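PDB 6RIW: ORF10 from Moritella marina, which probably catalyses carbon-carbon bond formation in polyunsaturated fatty acid synthesis, this chain being its ketosynthase-chain length factor didomain. Local coordinates for residues Ser123-Gln131 and Ser224-Asn232. Numbering follows the deposited sequence.
Sequences SFPTKSSNQ and SAADPMFVN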
ATOM      1  N   SER A 123       0.846  -2.915   2.525  1.00 16.51           N
ATOM      2  CA  SER A 123       2.095  -3.105   1.795  1.00 16.97           C
ATOM      3  C   SER A 123       3.043  -4.021   2.548  1.00 19.11           C
ATOM      4  O   SER A 123       4.228  -3.702   2.672  1.00 18.01           O
ATOM      5  CB  SER A 123       2.752  -1.746   1.532  1.00 18.85           C
ATOM      6  OG  SER A 123       1.990  -1.012   0.591  1.00 24.82           O
ATOM      7  N   PHE A 124       2.543  -5.143   3.082  1.00 15.16           N
ATOM      8  CA  PHE A 124       3.338  -6.085   3.871  1.00 14.92           C
ATOM      9  C   PHE A 124       3.610  -7.361   3.087  1.00 14.26           C
ATOM     10  O   PHE A 124       2.822  -7.734   2.216  1.00 14.17           O
ATOM     11  CB  PHE A 124       2.587  -6.510   5.132  1.00 14.74           C
ATOM     12  CG  PHE A 124       2.488  -5.460   6.208  1.00 18.62           C
ATOM     13  CD1 PHE A 124       3.192  -4.277   6.141  1.00 21.38           C
ATOM     14  CD2 PHE A 124       1.671  -5.705   7.305  1.00 18.85           C
ATOM     15  CE1 PHE A 124       3.085  -3.345   7.159  1.00 21.44           C
ATOM     16  CE2 PHE A 124       1.558  -4.783   8.328  1.00 23.78           C
ATOM     17  CZ  PHE A 124       2.277  -3.598   8.251  1.00 21.47           C
ATOM     18  N   PRO A 125       4.655  -8.106   3.444  1.00 12.89           N
ATOM     19  CA  PRO A 125       4.836  -9.454   2.880  1.00 13.12           C
ATOM     20  C   PRO A 125       3.574 -10.285   3.067  1.00 13.00           C
ATOM     21  O   PRO A 125       2.860 -10.141   4.061  1.00 12.23           O
ATOM     22  CB  PRO A 125       5.994 -10.032   3.693  1.00 12.50           C
ATOM     23  CG  PRO A 125       6.821  -8.774   4.121  1.00 14.00           C
ATOM     24  CD  PRO A 125       5.757  -7.697   4.334  1.00 13.14           C
ATOM     25  N   THR A 126       3.328 -11.179   2.118  1.00 13.16           N
ATOM     26  CA  THR A 126       2.231 -12.133   2.218  1.00 11.44           C
ATOM     27  C   THR A 126       2.796 -13.534   2.384  1.00 12.87           C
ATOM     28  O   THR A 126       4.006 -13.770   2.277  1.00 11.26           O
ATOM     29  CB  THR A 126       1.318 -12.094   0.989  1.00 14.05           C
ATOM     30  OG1 THR A 126       2.032 -12.589  -0.150  1.00 13.38           O
ATOM     31  CG2 THR A 126       0.784 -10.665   0.714  1.00 13.25           C
ATOM     32  N   LYS A 127       1.899 -14.495   2.631  1.00 11.35           N
ATOM     33  CA  LYS A 127       2.381 -15.861   2.786  1.00 13.57           C
ATOM     34  C   LYS A 127       3.026 -16.362   1.498  1.00 15.98           C
ATOM     35  O   LYS A 127       3.997 -17.127   1.553  1.00 14.89           O
ATOM     36  CB  LYS A 127       1.232 -16.776   3.232  1.00 13.48           C
ATOM     37  CG  LYS A 127       0.610 -16.357   4.569  1.00 14.36           C
ATOM     38  CD  LYS A 127      -0.413 -17.421   5.050  1.00 18.04           C
ATOM     39  CE  LYS A 127      -1.628 -17.461   4.105  1.00 19.75           C
ATOM     40  NZ  LYS A 127      -2.452 -16.184   4.102  1.00 18.02           N
ATOM     41  N   SER A 128       2.567 -15.866   0.340  1.00 13.62           N
ATOM     42  CA  SER A 128       3.137 -16.281  -0.935  1.00 13.18           C
ATOM     43  C   SER A 128       4.374 -15.478  -1.318  1.00 11.47           C
ATOM     44  O   SER A 128       5.316 -16.039  -1.885  1.00 13.50           O
ATOM     45  CB  SER A 128       2.092 -16.164  -2.050  1.00 15.70           C
ATOM     46  OG  SER A 128       0.972 -16.998  -1.768  1.00 15.66           O
ATOM     47  N   SER A 129       4.388 -14.166  -1.073  1.00 11.37           N
ATOM     48  CA  SER A 129       5.562 -13.386  -1.498  1.00 12.71           C
ATOM     49  C   SER A 129       6.838 -13.863  -0.795  1.00 11.79           C
ATOM     50  O   SER A 129       7.922 -13.844  -1.397  1.00 11.61           O
ATOM     51  CB  SER A 129       5.317 -11.884  -1.288  1.00 10.33           C
ATOM     52  OG  SER A 129       5.332 -11.504   0.081  1.00 11.89           O
ATOM     53  N   ASN A 130       6.718 -14.341   0.453  1.00 11.33           N
ATOM     54  CA  ASN A 130       7.850 -14.918   1.177  1.00 12.24           C
ATOM     55  C   ASN A 130       8.558 -15.983   0.354  1.00 13.37           C
ATOM     56  O   ASN A 130       9.792 -16.068   0.361  1.00 11.68           O
ATOM     57  CB  ASN A 130       7.389 -15.561   2.496  1.00 11.09           C
ATOM     58  CG  ASN A 130       6.988 -14.570   3.561  1.00 14.98           C
ATOM     59  OD1 ASN A 130       7.347 -13.393   3.524  1.00 14.51           O
ATOM     60  ND2 ASN A 130       6.231 -15.058   4.542  1.00 13.05           N
ATOM     61  N   GLN A 131       7.791 -16.813  -0.363  1.00 12.53           N
ATOM     62  CA  GLN A 131       8.390 -17.938  -1.076  1.00 13.60           C
ATOM     63  C   GLN A 131       9.351 -17.476  -2.160  1.00 12.52           C
ATOM     64  O   GLN A 131      10.273 -18.217  -2.528  1.00 14.17           O
ATOM     65  CB  GLN A 131       7.302 -18.821  -1.712  1.00 14.90           C
ATOM     66  CG  GLN A 131       6.367 -19.519  -0.737  1.00 13.78           C
ATOM     67  CD  GLN A 131       6.901 -20.879  -0.294  1.00 16.02           C
ATOM     68  OE1 GLN A 131       7.990 -21.293  -0.698  1.00 18.21           O
ATOM     69  NE2 GLN A 131       6.133 -21.574   0.553  1.00 18.51           N
ATOM     70  N   SER A 224      -7.078  -7.391   3.813  1.00 13.82           N
ATOM     71  CA  SER A 224      -6.017  -7.509   4.804  1.00 13.71           C
ATOM     72  C   SER A 224      -5.619  -8.980   4.777  1.00 14.89           C
ATOM     73  O   SER A 224      -6.339  -9.831   5.317  1.00 16.32           O
ATOM     74  CB  SER A 224      -6.517  -7.066   6.187  1.00 16.01           C
ATOM     75  OG  SER A 224      -5.676  -7.528   7.231  1.00 19.86           O
ATOM     76  N   ALA A 225      -4.493  -9.292   4.127  1.00 12.79           N
ATOM     77  CA  ALA A 225      -4.018 -10.678   4.010  1.00 14.28           C
ATOM     78  C   ALA A 225      -2.497 -10.736   4.076  1.00 18.12           C
ATOM     79  O   ALA A 225      -1.844 -11.492   3.339  1.00 17.88           O
ATOM     80  CB  ALA A 225      -4.504 -11.321   2.712  1.00 14.58           C
ATOM     81  N   ALA A 226      -1.913  -9.916   4.935  1.00 13.48           N
ATOM     82  CA  ALA A 226      -0.477  -9.983   5.164  1.00 15.14           C
ATOM     83  C   ALA A 226      -0.099 -11.276   5.887  1.00 15.47           C
ATOM     84  O   ALA A 226      -0.920 -11.912   6.555  1.00 17.56           O
ATOM     85  CB  ALA A 226      -0.032  -8.781   6.003  1.00 17.15           C
ATOM     86  N   ASP A 227       1.177 -11.635   5.778  1.00 13.56           N
ATOM     87  CA  ASP A 227       1.758 -12.740   6.524  1.00 15.48           C
ATOM     88  C   ASP A 227       1.465 -12.536   8.006  1.00 15.66           C
ATOM     89  O   ASP A 227       1.947 -11.574   8.617  1.00 13.07           O
ATOM     90  CB  ASP A 227       3.272 -12.815   6.260  1.00 15.66           C
ATOM     91  CG  ASP A 227       3.978 -13.884   7.095  1.00 17.69           C
ATOM     92  OD1 ASP A 227       3.302 -14.647   7.816  1.00 18.30           O
ATOM     93  OD2 ASP A 227       5.226 -13.957   7.017  1.00 16.44           O
ATOM     94  N   PRO A 228       0.646 -13.406   8.607  1.00 16.34           N
ATOM     95  CA  PRO A 228       0.318 -13.240  10.033  1.00 16.63           C
ATOM     96  C   PRO A 228       1.524 -13.178  10.953  1.00 16.68           C
ATOM     97  O   PRO A 228       1.457 -12.498  11.991  1.00 17.54           O
ATOM     98  CB  PRO A 228      -0.558 -14.470  10.331  1.00 18.44           C
ATOM     99  CG  PRO A 228      -1.192 -14.808   8.984  1.00 18.91           C
ATOM    100  CD  PRO A 228      -0.088 -14.520   7.977  1.00 16.95           C
ATOM    101  N   MET A 229       2.632 -13.854  10.617  1.00 16.03           N
ATOM    102  CA  MET A 229       3.817 -13.748  11.464  1.00 16.08           C
ATOM    103  C   MET A 229       4.376 -12.333  11.445  1.00 18.53           C
ATOM    104  O   MET A 229       4.793 -11.808  12.490  1.00 16.65           O
ATOM    105  CB  MET A 229       4.892 -14.748  11.033  1.00 18.83           C
ATOM    106  CG  MET A 229       6.144 -14.647  11.897  1.00 19.23           C
ATOM    107  SD  MET A 229       7.530 -15.635  11.305  1.00 25.10           S
ATOM    108  CE  MET A 229       6.854 -17.264  11.590  1.00 21.69           C
ATOM    109  N   PHE A 230       4.371 -11.691  10.272  1.00 17.21           N
ATOM    110  CA  PHE A 230       4.826 -10.309  10.165  1.00 16.96           C
ATOM    111  C   PHE A 230       3.923  -9.378  10.954  1.00 15.79           C
ATOM    112  O   PHE A 230       4.408  -8.473  11.653  1.00 15.42           O
ATOM    113  CB  PHE A 230       4.854  -9.898   8.689  1.00 14.69           C
ATOM    114  CG  PHE A 230       5.531  -8.572   8.430  1.00 14.39           C
ATOM    115  CD1 PHE A 230       4.809  -7.386   8.465  1.00 18.66           C
ATOM    116  CD2 PHE A 230       6.884  -8.528   8.124  1.00 16.55           C
ATOM    117  CE1 PHE A 230       5.434  -6.155   8.223  1.00 16.10           C
ATOM    118  CE2 PHE A 230       7.523  -7.317   7.870  1.00 17.99           C
ATOM    119  CZ  PHE A 230       6.793  -6.126   7.926  1.00 17.16           C
ATOM    120  N   VAL A 231       2.600  -9.606  10.878  1.00 13.28           N
ATOM    121  CA  VAL A 231       1.637  -8.768  11.592  1.00 14.74           C
ATOM    122  C   VAL A 231       1.795  -8.927  13.100  1.00 17.30           C
ATOM    123  O   VAL A 231       1.790  -7.945  13.865  1.00 17.34           O
ATOM    124  CB  VAL A 231       0.207  -9.123  11.153  1.00 17.27           C
ATOM    125  CG1 VAL A 231      -0.807  -8.442  12.066  1.00 17.49           C
ATOM    126  CG2 VAL A 231       0.002  -8.728   9.690  1.00 15.84           C
ATOM    127  N   ASN A 232       1.881 -10.166  13.560  1.00 15.38           N
ATOM    128  CA  ASN A 232       1.850 -10.396  14.996  1.00 16.86           C
ATOM    129  C   ASN A 232       3.171 -10.023  15.655  1.00 18.56           C
ATOM    130  O   ASN A 232       3.184  -9.575  16.809  1.00 18.36           O
ATOM    131  CB  ASN A 232       1.486 -11.858  15.268  1.00 20.79           C
ATOM    132  CG  ASN A 232       0.003 -12.131  15.077  1.00 27.16           C
ATOM    133  OD1 ASN A 232      -0.670 -11.507  14.233  1.00 27.66           O
ATOM    134  ND2 ASN A 232      -0.533 -13.044  15.884  1.00 31.43           N
TER
HETATM  135  O   HOH W   1      -1.054 -14.009   2.716  1.00 15.18           O
HETATM  136  O   HOH W   2       7.157 -12.163   6.092  1.00 13.65           O
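F230 packs on two neighbours of the facing loop, its edge on F124 and one face under P125. Its CE1 edge comes down over the centre of the F124 ring in an edge-to-face pair, centroids 4.8 Å apart and planes at 54°. Over one face of F230 lies the pyrrolidine of P125, whose CD makes a CH-pi contact 3.9 Å from the ring centroid and almost on its normal. The F230 side chain leaves its helix with CG anti to the backbone N (chi1 -170°), a torsion that carries the ring across to the loop. In the plane of the F124 ring, at its edge, sits the methyl of A226, with F124 CD2 and A226 CB 3.7 Å apart. With an alanine here in place of F230, the F124 face and P125 CD would probably lose their aromatic partner and a gap would open between the two segments.

D227 carries the polar side of the contact. D227 N gives a nearly straight 2.8 Å hydrogen bond to P125 O, while the carboxylate N-caps helix 228-237, OD1 accepting from M229 N. N130 ND2 reaches D227 OD2 at 2.9 Å from above the carboxylate plane, the amide turned 72° to it; a water links N130 OD1 to the same oxygen, and R592 adds a salt bridge. T126 and S129 form a capping box in the turn leading into helix 129-148. A second water connects K127 N and NZ to A225 O, the lysine also pairing with D88.

In this ketosynthase domain the contact joins the loops after parallel strands 115-120 and 217-224, each loop leading into a helix. Three partners at buried OD2, with the helix start at OD1, would be expected to favour an ionised D227, beside the aromatic packing where the two loops meet.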